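Local coordinates for fat acid-binding protein (Eubacterium ventriosum, PDB 3NYI) that probably binds long-chain fatty acids such as stearic acid, as a member of the DegV family, at residues K226-D229 and N235-V238; T130-I135 and S266-A271; C120-K125 and Q150-L155; E71-V76 and V87-I92. All blocks are in the same frame, centred on the assembly; numbering follows the deposited sequence.

Contact 1: K226-D229 and N235-V238; sequences KYLD and NFIV
F236, at the start of strand 236-242, carries most of the contact by laying its ring against two neighbours on helix 213-231. L228 reaches it with CD2, which sits 3.6 Å above the plane of the F236 ring, over one face but offset toward the rim. This is a CH-pi contact, with CD2 of L228 4.1 Å from the F236 centroid. The Y227 ring and that of F236 form an offset edge-to-face pair, planes at 72°, with the edge of Y227 toward the F236 face. Within this ring pair the nearest atoms are Y227 CE2 and F236 CE1, 3.8 Å apart. The CG of Y227 stands anti to the backbone N (chi1 176°), which carries the ring out along the helix flank to meet F236. Its hydroxyl is hydrogen-bonded to the backbone oxygen of S161. A short connection leads from the helix into the strand, so helix and strand are chain neighbours that pack on each other in a layered alpha/beta domain. I237 points away from the helix; its side chain packs on L133, Q137 and R140 of helix 128-143. V238 turns back to the helix. Its CG2 lies 4.4 Å from L228 CD1, a looser contact.

Contact 2: T130-I135 and S266-A271; sequences TQALLI and SETNVA
The flat group here is the peptide that joins A132 to L133, and T268 lies over one of its faces. The methyl CG2 of T268 is above the peptide plane, 3.8 Å from A132 O. This is van der Waals packing against the helix backbone. The other branch of T268 meets a side chain. L133 CD2 comes to 3.3 Å from T268 OG1, a close fit, and the two side chains cross at about a right angle. T268 has chi1 42°, which sets OG1 between the backbone N and the carbonyl carbon and turns CG2 to the helix. OG1 is also hydrogen-bonded to S239 OG, so the hydroxyl is satisfied although buried beside a leucine methyl. Contact 2 packs helix 128-143 against the turn that leads into strand 270-271, the outermost strand on one side of a mixed sheet. The backbone of V270 pairs with V240 and Y242 of strand 236-242. The small A132 probably helps the turn come close: A132 CA and T268 CA are 6.1 Å apart. Further along, A132 CB meets V270 CG1 at 4.2 Å.

Contact 3: C120-K125 and Q150-L155; sequences CVIDSK and QAMSKL
I122 and L155 form the tight, buried part of this contact, reaching toward each other tip to tip. One methyl of L155, CD2, touches both branches of I122. It is 3.8 Å from I122 CG2 and 3.9 Å from I122 CD1. L155 has CG anti to its own N (chi1 -159°), which projects the side chain from helix 148-161 to strand 119-123. I122 sends CG2 and CD1 out on the same side, so the leucine methyl settles against both. The more open side lies one helix turn back, at M152, a selenomethionine that is partly exposed. Its chain bends at chi2 and chi3, and the selenium ends 4.0 Å from I122 CD1. M152 and L155 bury similar areas against the strand. At the solvent side, S153 OG hydrogen-bonds to Q150 O (2.8 Å), close within its own helix. At D123, OD1 accepts the backbone N of K125 in an Asx turn on the way to helix 128-143. C120 and I122 pair by backbone with strand 87-91, so the helix packs on a strand that runs parallel to this neighbour in a mixed sheet. With no hydrogen bond across, cohesion probably comes from dispersion and burial of apolar surface.

Contact 4: E71-V76 and V87-I92; sequences ESYADV and VVCFTI
Y73 has CG anti to its carbonyl carbon (chi1 -83°), a torsion that swings the ring off helix 70-81 and lays it along strand 87-91. C89 answers with SG anti to its backbone N (chi1 178°), pointing out from the strand to the ring. The two meet at Y73 CE2 and C89 SG, 3.7 Å apart. The sulfur lies 4.8 Å from the Y73 centroid and 63° off the ring normal. It is thus an oblique sulfur-aromatic contact.

Two residues on, T91 meets the far end of the tyrosine. Its methyl CG2 is 3.6 Å from Y73 OH, and the side chains cross at about a right angle. The T91 hydroxyl is turned elsewhere, donating to I92 O at 3.1 Å. The tyrosine hydroxyl is hydrogen-bonded to S99 OG, a bond that probably helps fix the outer end of the ring. Helix 99-113 adds S102, A103 and A106 around the same ring, and V28 packs on it from strand 25-33.

C89 and T91 point to the helix, while F90 between them points away, where its ring meets F138 of helix 128-143 edge-to-face. Strand 87-91 lies between strands 6-10 and 119-123, parallel to both. Helices 70-81 and 99-113 lie on one side of this sheet and helix 128-143 on the other, the three-layer alpha/beta/alpha arrangement, here in a DegV-family protein.

How the contacts relate
Contacts 3 and 4 share one sheet: I122 N lies 2.7 Å from C89 O, a probable hydrogen bond between neighbouring strands. Contacts 1 and 2 meet at the other sheet, where I237 CG2 is 3.4 Å from L133 CD2. Helix 128-143 ties the two pairs together. L134 packs on S124 and L155 of contact 3, and I135 CG1 lies 3.8 Å from F90 CG of contact 4. Contacts 1 and 4 are the most distant, with centres about 31 Å apart. The bound stearic acid is nearest contact 2, about 6 Å from the V270 side chain. The side chains of Y73 and V238 are about 9 and 10 Å from it.

Contact 1: K226-D229 and N235-V238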
loop_
_atom_site.group_PDB
_atom_site.type_symbol
_atom_site.label_atom_id
_atom_site.label_comp_id
_atom_site.label_asym_id
_atom_site.label_seq_id
_atom_site.Cartn_x
_atom_site.Cartn_y
_atom_site.Cartn_z
ATOM N N LYS A 226 4.188 17.617 -11.326
ATOM C CA LYS A 226 5.173 17.426 -12.379
ATOM C C LYS A 226 5.022 16.063 -13.063
ATOM O O LYS A 226 5.044 15.961 -14.282
ATOM C CB LYS A 226 6.583 17.590 -11.803
ATOM C CG LYS A 226 7.701 17.297 -12.789
ATOM C CD LYS A 226 9.074 17.414 -12.120
ATOM C CE LYS A 226 10.200 17.216 -13.130
ATOM N NZ LYS A 226 10.137 18.245 -14.205
ATOM N N TYR A 227 4.875 15.004 -12.274
ATOM C CA TYR A 227 4.702 13.683 -12.840
ATOM C C TYR A 227 3.390 13.561 -13.627
ATOM O O TYR A 227 3.358 13.007 -14.735
ATOM C CB TYR A 227 4.728 12.633 -11.712
ATOM C CG TYR A 227 4.465 11.237 -12.199
ATOM C CD1 TYR A 227 5.464 10.513 -12.844
ATOM C CD2 TYR A 227 3.222 10.631 -12.014
ATOM C CE1 TYR A 227 5.238 9.221 -13.301
ATOM C CE2 TYR A 227 2.984 9.316 -12.460
ATOM C CZ TYR A 227 3.999 8.626 -13.106
ATOM O OH TYR A 227 3.799 7.331 -13.551
ATOM N N LEU A 228 2.300 14.066 -13.057
ATOM C CA LEU A 228 1.015 13.977 -13.742
ATOM C C LEU A 228 1.009 14.799 -15.029
ATOM O O LEU A 228 0.499 14.350 -16.054
ATOM C CB LEU A 228 -0.144 14.388 -12.828
ATOM C CG LEU A 228 -0.398 13.380 -11.697
ATOM C CD1 LEU A 228 -1.397 13.934 -10.692
ATOM C CD2 LEU A 228 -0.886 12.044 -12.265
ATOM N N ASP A 229 1.583 15.994 -14.976
ATOM C CA ASP A 229 1.647 16.841 -16.164
ATOM C C ASP A 229 2.463 16.205 -17.282
ATOM O O ASP A 229 2.090 16.279 -18.454
ATOM C CB ASP A 229 2.186 18.220 -15.809
ATOM C CG ASP A 229 1.205 19.014 -14.970
ATOM O OD1 ASP A 229 0.053 18.535 -14.818
ATOM O OD2 ASP A 229 1.583 20.091 -14.459
ATOM N N ASN A 235 -5.339 10.793 -17.648
ATOM C CA ASN A 235 -5.270 9.349 -17.787
ATOM C C ASN A 235 -4.976 8.609 -16.486
ATOM O O ASN A 235 -4.767 7.405 -16.515
ATOM C CB ASN A 235 -4.284 8.953 -18.885
ATOM C CG ASN A 235 -4.775 9.357 -20.284
ATOM O OD1 ASN A 235 -5.977 9.581 -20.507
ATOM N ND2 ASN A 235 -3.853 9.443 -21.225
ATOM N N PHE A 236 -4.982 9.331 -15.368
ATOM C CA PHE A 236 -4.667 8.740 -14.048
ATOM C C PHE A 236 -5.823 8.780 -13.052
ATOM O O PHE A 236 -6.665 9.679 -13.097
ATOM C CB PHE A 236 -3.463 9.452 -13.413
ATOM C CG PHE A 236 -2.157 9.098 -14.045
ATOM C CD1 PHE A 236 -1.310 8.185 -13.446
ATOM C CD2 PHE A 236 -1.782 9.676 -15.258
ATOM C CE1 PHE A 236 -0.098 7.837 -14.047
ATOM C CE2 PHE A 236 -0.566 9.346 -15.854
ATOM C CZ PHE A 236 0.264 8.423 -15.261
ATOM N N ILE A 237 -5.851 7.785 -12.170
ATOM C CA ILE A 237 -6.676 7.783 -10.965
ATOM C C ILE A 237 -5.839 8.348 -9.820
ATOM O O ILE A 237 -4.666 8.039 -9.710
ATOM C CB ILE A 237 -7.057 6.332 -10.586
ATOM C CG1 ILE A 237 -7.934 5.716 -11.680
ATOM C CG2 ILE A 237 -7.751 6.285 -9.218
ATOM C CD1 ILE A 237 -9.236 6.483 -11.921
ATOM N N VAL A 238 -6.428 9.175 -8.964
ATOM C CA VAL A 238 -5.671 9.766 -7.866
ATOM C C VAL A 238 -6.401 9.544 -6.530
ATOM O O VAL A 238 -7.610 9.773 -6.435
ATOM C CB VAL A 238 -5.443 11.270 -8.102
ATOM C CG1 VAL A 238 -4.583 11.860 -7.014
ATOM C CG2 VAL A 238 -4.808 11.503 -9.469
#

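Contact 2: T130-I135 and S266-A271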
loop_
_atom_site.group_PDB
_atom_site.type_symbol
_atom_site.label_atom_id
_atom_site.label_comp_id
_atom_site.label_asym_id
_atom_site.label_seq_id
_atom_site.Cartn_x
_atom_site.Cartn_y
_atom_site.Cartn_z
ATOM N N THR A 130 -1.031 2.730 -3.390
ATOM C CA THR A 130 -0.829 2.247 -4.756
ATOM C C THR A 130 -1.112 0.759 -4.861
ATOM O O THR A 130 -1.426 0.275 -5.915
ATOM C CB THR A 130 0.577 2.541 -5.341
ATOM O OG1 THR A 130 1.573 2.340 -4.336
ATOM C CG2 THR A 130 0.676 4.001 -5.897
ATOM N N GLN A 131 -0.968 0.019 -3.761
ATOM C CA GLN A 131 -1.394 -1.351 -3.780
ATOM C C GLN A 131 -2.912 -1.378 -3.884
ATOM O O GLN A 131 -3.462 -2.179 -4.633
ATOM C CB GLN A 131 -0.926 -2.094 -2.511
ATOM C CG GLN A 131 -1.088 -3.608 -2.597
ATOM C CD GLN A 131 -0.459 -4.272 -1.376
ATOM O OE1 GLN A 131 0.410 -3.682 -0.728
ATOM N NE2 GLN A 131 -0.899 -5.485 -1.051
ATOM N N ALA A 132 -3.595 -0.502 -3.143
ATOM C CA ALA A 132 -5.056 -0.387 -3.270
ATOM C C ALA A 132 -5.489 0.033 -4.698
ATOM O O ALA A 132 -6.436 -0.534 -5.274
ATOM C CB ALA A 132 -5.594 0.597 -2.236
ATOM N N LEU A 133 -4.786 1.007 -5.268
ATOM C CA LEU A 133 -5.079 1.445 -6.653
ATOM C C LEU A 133 -4.902 0.320 -7.670
ATOM O O LEU A 133 -5.705 0.182 -8.597
ATOM C CB LEU A 133 -4.191 2.633 -7.043
ATOM C CG LEU A 133 -4.598 3.948 -6.375
ATOM C CD1 LEU A 133 -3.521 5.012 -6.558
ATOM C CD2 LEU A 133 -5.958 4.428 -6.937
ATOM N N LEU A 134 -3.846 -0.483 -7.508
ATOM C CA LEU A 134 -3.618 -1.583 -8.435
ATOM C C LEU A 134 -4.705 -2.646 -8.305
ATOM O O LEU A 134 -5.239 -3.121 -9.299
ATOM C CB LEU A 134 -2.238 -2.220 -8.224
ATOM C CG LEU A 134 -1.914 -3.357 -9.199
ATOM C CD1 LEU A 134 -1.689 -2.805 -10.621
ATOM C CD2 LEU A 134 -0.686 -4.148 -8.732
ATOM N N ILE A 135 -5.021 -3.038 -7.074
ATOM C CA ILE A 135 -6.078 -4.002 -6.879
ATOM C C ILE A 135 -7.374 -3.494 -7.499
ATOM O O ILE A 135 -8.081 -4.222 -8.190
ATOM C CB ILE A 135 -6.288 -4.293 -5.390
ATOM C CG1 ILE A 135 -5.097 -5.098 -4.865
ATOM C CG2 ILE A 135 -7.558 -5.070 -5.200
ATOM C CD1 ILE A 135 -4.976 -5.099 -3.308
ATOM N N SER A 266 -12.508 8.338 -4.458
ATOM C CA SER A 266 -12.610 8.201 -3.012
ATOM C C SER A 266 -12.619 6.755 -2.542
ATOM O O SER A 266 -12.269 6.472 -1.395
ATOM C CB SER A 266 -13.842 8.952 -2.491
ATOM O OG SER A 266 -15.005 8.506 -3.155
ATOM N N GLU A 267 -13.017 5.838 -3.418
ATOM C CA GLU A 267 -13.059 4.430 -3.039
ATOM C C GLU A 267 -11.691 3.930 -2.586
ATOM O O GLU A 267 -11.597 3.059 -1.716
ATOM C CB GLU A 267 -13.565 3.558 -4.191
ATOM C CG GLU A 267 -15.063 3.334 -4.206
ATOM C CD GLU A 267 -15.446 2.057 -4.950
ATOM O OE1 GLU A 267 -16.093 1.185 -4.333
ATOM O OE2 GLU A 267 -15.088 1.921 -6.143
ATOM N N THR A 268 -10.639 4.490 -3.177
ATOM C CA THR A 268 -9.272 4.036 -2.896
ATOM C C THR A 268 -8.438 5.010 -2.065
ATOM O O THR A 268 -7.228 4.843 -1.940
ATOM C CB THR A 268 -8.517 3.645 -4.182
ATOM O OG1 THR A 268 -8.792 4.602 -5.219
ATOM C CG2 THR A 268 -8.973 2.250 -4.650
ATOM N N ASN A 269 -9.079 6.027 -1.497
ATOM C CA ASN A 269 -8.447 6.789 -0.431
ATOM C C ASN A 269 -8.212 5.796 0.706
ATOM O O ASN A 269 -9.006 4.885 0.892
ATOM C CB ASN A 269 -9.372 7.906 0.075
ATOM C CG ASN A 269 -9.463 9.073 -0.892
ATOM O OD1 ASN A 269 -8.669 9.173 -1.830
ATOM N ND2 ASN A 269 -10.431 9.965 -0.666
ATOM N N VAL A 270 -7.134 5.954 1.457
ATOM C CA VAL A 270 -6.890 5.018 2.556
ATOM C C VAL A 270 -6.495 5.703 3.848
ATOM O O VAL A 270 -5.811 6.728 3.845
ATOM C CB VAL A 270 -5.797 3.992 2.202
ATOM C CG1 VAL A 270 -6.260 3.087 1.060
ATOM C CG2 VAL A 270 -4.465 4.701 1.871
ATOM N N ALA A 271 -6.927 5.121 4.961
ATOM C CA ALA A 271 -6.328 5.428 6.242
ATOM C C ALA A 271 -5.094 4.535 6.293
ATOM O O ALA A 271 -5.209 3.309 6.384
ATOM C CB ALA A 271 -7.290 5.086 7.377
#

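Contact 3: C120-K125 and Q150-L155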
loop_
_atom_site.group_PDB
_atom_site.type_symbol
_atom_site.label_atom_id
_atom_site.label_comp_id
_atom_site.label_asym_id
_atom_site.label_seq_id
_atom_site.Cartn_x
_atom_site.Cartn_y
_atom_site.Cartn_z
ATOM N N CYS A 120 -2.883 -17.505 -8.731
ATOM C CA CYS A 120 -1.919 -16.566 -9.293
ATOM C C CYS A 120 -1.442 -15.597 -8.198
ATOM O O CYS A 120 -2.250 -14.897 -7.593
ATOM C CB CYS A 120 -2.559 -15.792 -10.454
ATOM S SG CYS A 120 -1.531 -14.439 -11.053
ATOM N N VAL A 121 -0.141 -15.579 -7.924
ATOM C CA VAL A 121 0.397 -14.710 -6.871
ATOM C C VAL A 121 1.144 -13.569 -7.544
ATOM O O VAL A 121 2.003 -13.798 -8.394
ATOM C CB VAL A 121 1.339 -15.474 -5.910
ATOM C CG1 VAL A 121 1.960 -14.521 -4.873
ATOM C CG2 VAL A 121 0.582 -16.598 -5.213
ATOM N N ILE A 122 0.791 -12.342 -7.178
ATOM C CA ILE A 122 1.381 -11.165 -7.791
ATOM C C ILE A 122 2.128 -10.290 -6.789
ATOM O O ILE A 122 1.546 -9.816 -5.808
ATOM C CB ILE A 122 0.296 -10.300 -8.470
ATOM C CG1 ILE A 122 -0.416 -11.091 -9.579
ATOM C CG2 ILE A 122 0.898 -8.980 -8.985
ATOM C CD1 ILE A 122 -1.697 -10.438 -10.048
ATOM N N ASP A 123 3.415 -10.081 -7.048
ATOM C CA ASP A 123 4.191 -9.019 -6.394
ATOM C C ASP A 123 3.695 -7.678 -6.937
ATOM O O ASP A 123 4.049 -7.273 -8.047
ATOM C CB ASP A 123 5.680 -9.204 -6.733
ATOM C CG ASP A 123 6.566 -8.052 -6.234
ATOM O OD1 ASP A 123 6.117 -7.211 -5.424
ATOM O OD2 ASP A 123 7.735 -7.992 -6.675
ATOM N N SER A 124 2.861 -6.986 -6.175
ATOM C CA SER A 124 2.257 -5.751 -6.679
ATOM C C SER A 124 3.278 -4.666 -7.037
ATOM O O SER A 124 2.986 -3.793 -7.855
ATOM C CB SER A 124 1.264 -5.178 -5.658
ATOM O OG SER A 124 1.928 -4.489 -4.609
ATOM N N LYS A 125 4.457 -4.736 -6.415
ATOM C CA LYS A 125 5.486 -3.696 -6.468
ATOM C C LYS A 125 5.009 -2.387 -5.844
ATOM O O LYS A 125 5.630 -1.343 -6.032
ATOM C CB LYS A 125 5.979 -3.442 -7.918
ATOM C CG LYS A 125 6.415 -4.717 -8.631
ATOM C CD LYS A 125 7.080 -4.440 -9.979
ATOM C CE LYS A 125 8.433 -3.762 -9.797
ATOM N NZ LYS A 125 9.168 -3.600 -11.098
ATOM N N GLN A 150 -6.560 -10.947 -20.426
ATOM C CA GLN A 150 -6.569 -9.564 -20.895
ATOM C C GLN A 150 -6.099 -8.614 -19.797
ATOM O O GLN A 150 -5.401 -7.637 -20.066
ATOM C CB GLN A 150 -7.959 -9.166 -21.381
ATOM C CG GLN A 150 -8.453 -10.001 -22.551
ATOM C CD GLN A 150 -9.871 -9.658 -22.953
ATOM O OE1 GLN A 150 -10.763 -9.563 -22.110
ATOM N NE2 GLN A 150 -10.088 -9.467 -24.252
ATOM N N ALA A 151 -6.486 -8.904 -18.557
ATOM C CA ALA A 151 -6.122 -8.044 -17.441
ATOM C C ALA A 151 -4.630 -8.170 -17.156
ATOM O O ALA A 151 -3.947 -7.180 -16.895
ATOM C CB ALA A 151 -6.944 -8.395 -16.196
HETATM N N MSE A 152 -4.123 -9.397 -17.203
HETATM C CA MSE A 152 -2.717 -9.632 -16.907
HETATM C C MSE A 152 -1.823 -8.965 -17.945
HETATM O O MSE A 152 -0.722 -8.540 -17.629
HETATM C CB MSE A 152 -2.415 -11.132 -16.807
HETATM C CG MSE A 152 -3.028 -11.804 -15.581
HETATM SE SE MSE A 152 -2.363 -11.027 -13.907
HETATM C CE MSE A 152 -0.474 -11.275 -14.282
ATOM N N SER A 153 -2.300 -8.857 -19.181
ATOM C CA SER A 153 -1.522 -8.197 -20.229
ATOM C C SER A 153 -1.381 -6.689 -20.000
ATOM O O SER A 153 -0.615 -6.018 -20.696
ATOM C CB SER A 153 -2.145 -8.444 -21.609
ATOM O OG SER A 153 -3.243 -7.573 -21.828
ATOM N N LYS A 154 -2.134 -6.148 -19.050
ATOM C CA LYS A 154 -2.018 -4.721 -18.725
ATOM C C LYS A 154 -1.298 -4.488 -17.407
ATOM O O LYS A 154 -0.938 -3.353 -17.070
ATOM C CB LYS A 154 -3.391 -4.058 -18.693
ATOM C CG LYS A 154 -4.149 -4.213 -20.014
ATOM C CD LYS A 154 -5.487 -3.507 -19.978
ATOM C CE LYS A 154 -6.311 -3.842 -21.223
ATOM N NZ LYS A 154 -5.560 -3.551 -22.478
ATOM N N LEU A 155 -1.078 -5.565 -16.661
ATOM C CA LEU A 155 -0.521 -5.444 -15.319
ATOM C C LEU A 155 0.841 -4.735 -15.250
ATOM O O LEU A 155 1.040 -3.872 -14.407
ATOM C CB LEU A 155 -0.417 -6.824 -14.660
ATOM C CG LEU A 155 -0.328 -6.765 -13.139
ATOM C CD1 LEU A 155 -1.689 -6.367 -12.562
ATOM C CD2 LEU A 155 0.125 -8.113 -12.604
#

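Contact 4: E71-V76 and V87-I92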
loop_
_atom_site.group_PDB
_atom_site.type_symbol
_atom_site.label_atom_id
_atom_site.label_comp_id
_atom_site.label_asym_id
_atom_site.label_seq_id
_atom_site.Cartn_x
_atom_site.Cartn_y
_atom_site.Cartn_z
ATOM N N GLU A 71 1.198 -20.574 6.330
ATOM C CA GLU A 71 -0.063 -21.260 6.647
ATOM C C GLU A 71 -1.290 -20.357 6.528
ATOM O O GLU A 71 -2.367 -20.815 6.129
ATOM C CB GLU A 71 -0.027 -21.863 8.058
ATOM C CG GLU A 71 1.090 -22.855 8.292
ATOM C CD GLU A 71 1.537 -22.884 9.746
ATOM O OE1 GLU A 71 1.630 -23.988 10.328
ATOM O OE2 GLU A 71 1.787 -21.794 10.310
ATOM N N SER A 72 -1.133 -19.078 6.879
ATOM C CA SER A 72 -2.223 -18.097 6.766
ATOM C C SER A 72 -2.709 -17.913 5.328
ATOM O O SER A 72 -3.911 -17.909 5.054
ATOM C CB SER A 72 -1.789 -16.740 7.319
ATOM O OG SER A 72 -1.671 -16.800 8.726
ATOM N N TYR A 73 -1.768 -17.730 4.417
ATOM C CA TYR A 73 -2.096 -17.708 2.996
ATOM C C TYR A 73 -2.702 -19.045 2.564
ATOM O O TYR A 73 -3.717 -19.081 1.883
ATOM C CB TYR A 73 -0.844 -17.459 2.175
ATOM C CG TYR A 73 -0.436 -16.002 2.040
ATOM C CD1 TYR A 73 0.755 -15.536 2.585
ATOM C CD2 TYR A 73 -1.229 -15.104 1.335
ATOM C CE1 TYR A 73 1.146 -14.203 2.443
ATOM C CE2 TYR A 73 -0.851 -13.776 1.188
ATOM C CZ TYR A 73 0.336 -13.333 1.740
ATOM O OH TYR A 73 0.697 -12.010 1.576
ATOM N N ALA A 74 -2.057 -20.142 2.958
ATOM C CA ALA A 74 -2.454 -21.466 2.489
ATOM C C ALA A 74 -3.906 -21.797 2.847
ATOM O O ALA A 74 -4.639 -22.332 2.026
ATOM C CB ALA A 74 -1.515 -22.543 3.045
ATOM N N ASP A 75 -4.310 -21.495 4.076
ATOM C CA ASP A 75 -5.689 -21.744 4.498
ATOM C C ASP A 75 -6.708 -20.944 3.666
ATOM O O ASP A 75 -7.783 -21.442 3.331
ATOM C CB ASP A 75 -5.860 -21.468 5.994
ATOM C CG ASP A 75 -5.122 -22.488 6.879
ATOM O OD1 ASP A 75 -4.689 -23.556 6.387
ATOM O OD2 ASP A 75 -4.977 -22.215 8.086
ATOM N N VAL A 76 -6.371 -19.707 3.319
ATOM C CA VAL A 76 -7.244 -18.923 2.444
ATOM C C VAL A 76 -7.276 -19.519 1.035
ATOM O O VAL A 76 -8.355 -19.762 0.480
ATOM C CB VAL A 76 -6.813 -17.442 2.410
ATOM C CG1 VAL A 76 -7.612 -16.659 1.366
ATOM C CG2 VAL A 76 -6.973 -16.829 3.793
ATOM N N VAL A 87 -7.900 -18.185 -7.916
ATOM C CA VAL A 87 -7.480 -17.195 -6.929
ATOM C C VAL A 87 -6.437 -16.246 -7.502
ATOM O O VAL A 87 -5.505 -16.675 -8.178
ATOM C CB VAL A 87 -6.881 -17.894 -5.675
ATOM C CG1 VAL A 87 -6.244 -16.860 -4.747
ATOM C CG2 VAL A 87 -7.937 -18.697 -4.948
ATOM N N VAL A 88 -6.592 -14.952 -7.237
ATOM C CA VAL A 88 -5.543 -13.997 -7.554
ATOM C C VAL A 88 -5.137 -13.242 -6.304
ATOM O O VAL A 88 -5.965 -12.612 -5.658
ATOM C CB VAL A 88 -6.001 -12.961 -8.613
ATOM C CG1 VAL A 88 -4.826 -12.115 -9.022
ATOM C CG2 VAL A 88 -6.586 -13.671 -9.820
ATOM N N CYS A 89 -3.850 -13.289 -5.977
ATOM C CA CYS A 89 -3.374 -12.761 -4.707
ATOM C C CYS A 89 -2.299 -11.680 -4.879
ATOM O O CYS A 89 -1.256 -11.943 -5.472
ATOM C CB CYS A 89 -2.829 -13.921 -3.864
ATOM S SG CYS A 89 -2.157 -13.424 -2.275
ATOM N N PHE A 90 -2.556 -10.479 -4.350
ATOM C CA PHE A 90 -1.596 -9.365 -4.415
ATOM C C PHE A 90 -0.857 -9.187 -3.092
ATOM O O PHE A 90 -1.447 -9.290 -2.021
ATOM C CB PHE A 90 -2.312 -8.048 -4.716
ATOM C CG PHE A 90 -2.974 -8.009 -6.048
ATOM C CD1 PHE A 90 -2.339 -7.411 -7.130
ATOM C CD2 PHE A 90 -4.240 -8.555 -6.226
ATOM C CE1 PHE A 90 -2.950 -7.366 -8.372
ATOM C CE2 PHE A 90 -4.862 -8.511 -7.463
ATOM C CZ PHE A 90 -4.215 -7.917 -8.541
ATOM N N THR A 91 0.434 -8.892 -3.165
ATOM C CA THR A 91 1.198 -8.657 -1.951
ATOM C C THR A 91 1.932 -7.345 -2.062
ATOM O O THR A 91 2.105 -6.796 -3.160
ATOM C CB THR A 91 2.257 -9.755 -1.693
ATOM O OG1 THR A 91 3.299 -9.654 -2.669
ATOM C CG2 THR A 91 1.640 -11.130 -1.785
ATOM N N ILE A 92 2.368 -6.853 -0.911
ATOM C CA ILE A 92 3.238 -5.689 -0.853
ATOM C C ILE A 92 4.512 -5.987 -1.666
ATOM O O ILE A 92 4.884 -7.157 -1.843
ATOM C CB ILE A 92 3.579 -5.377 0.627
ATOM C CG1 ILE A 92 4.218 -3.986 0.782
ATOM C CG2 ILE A 92 4.485 -6.491 1.221
ATOM C CD1 ILE A 92 4.444 -3.566 2.273
#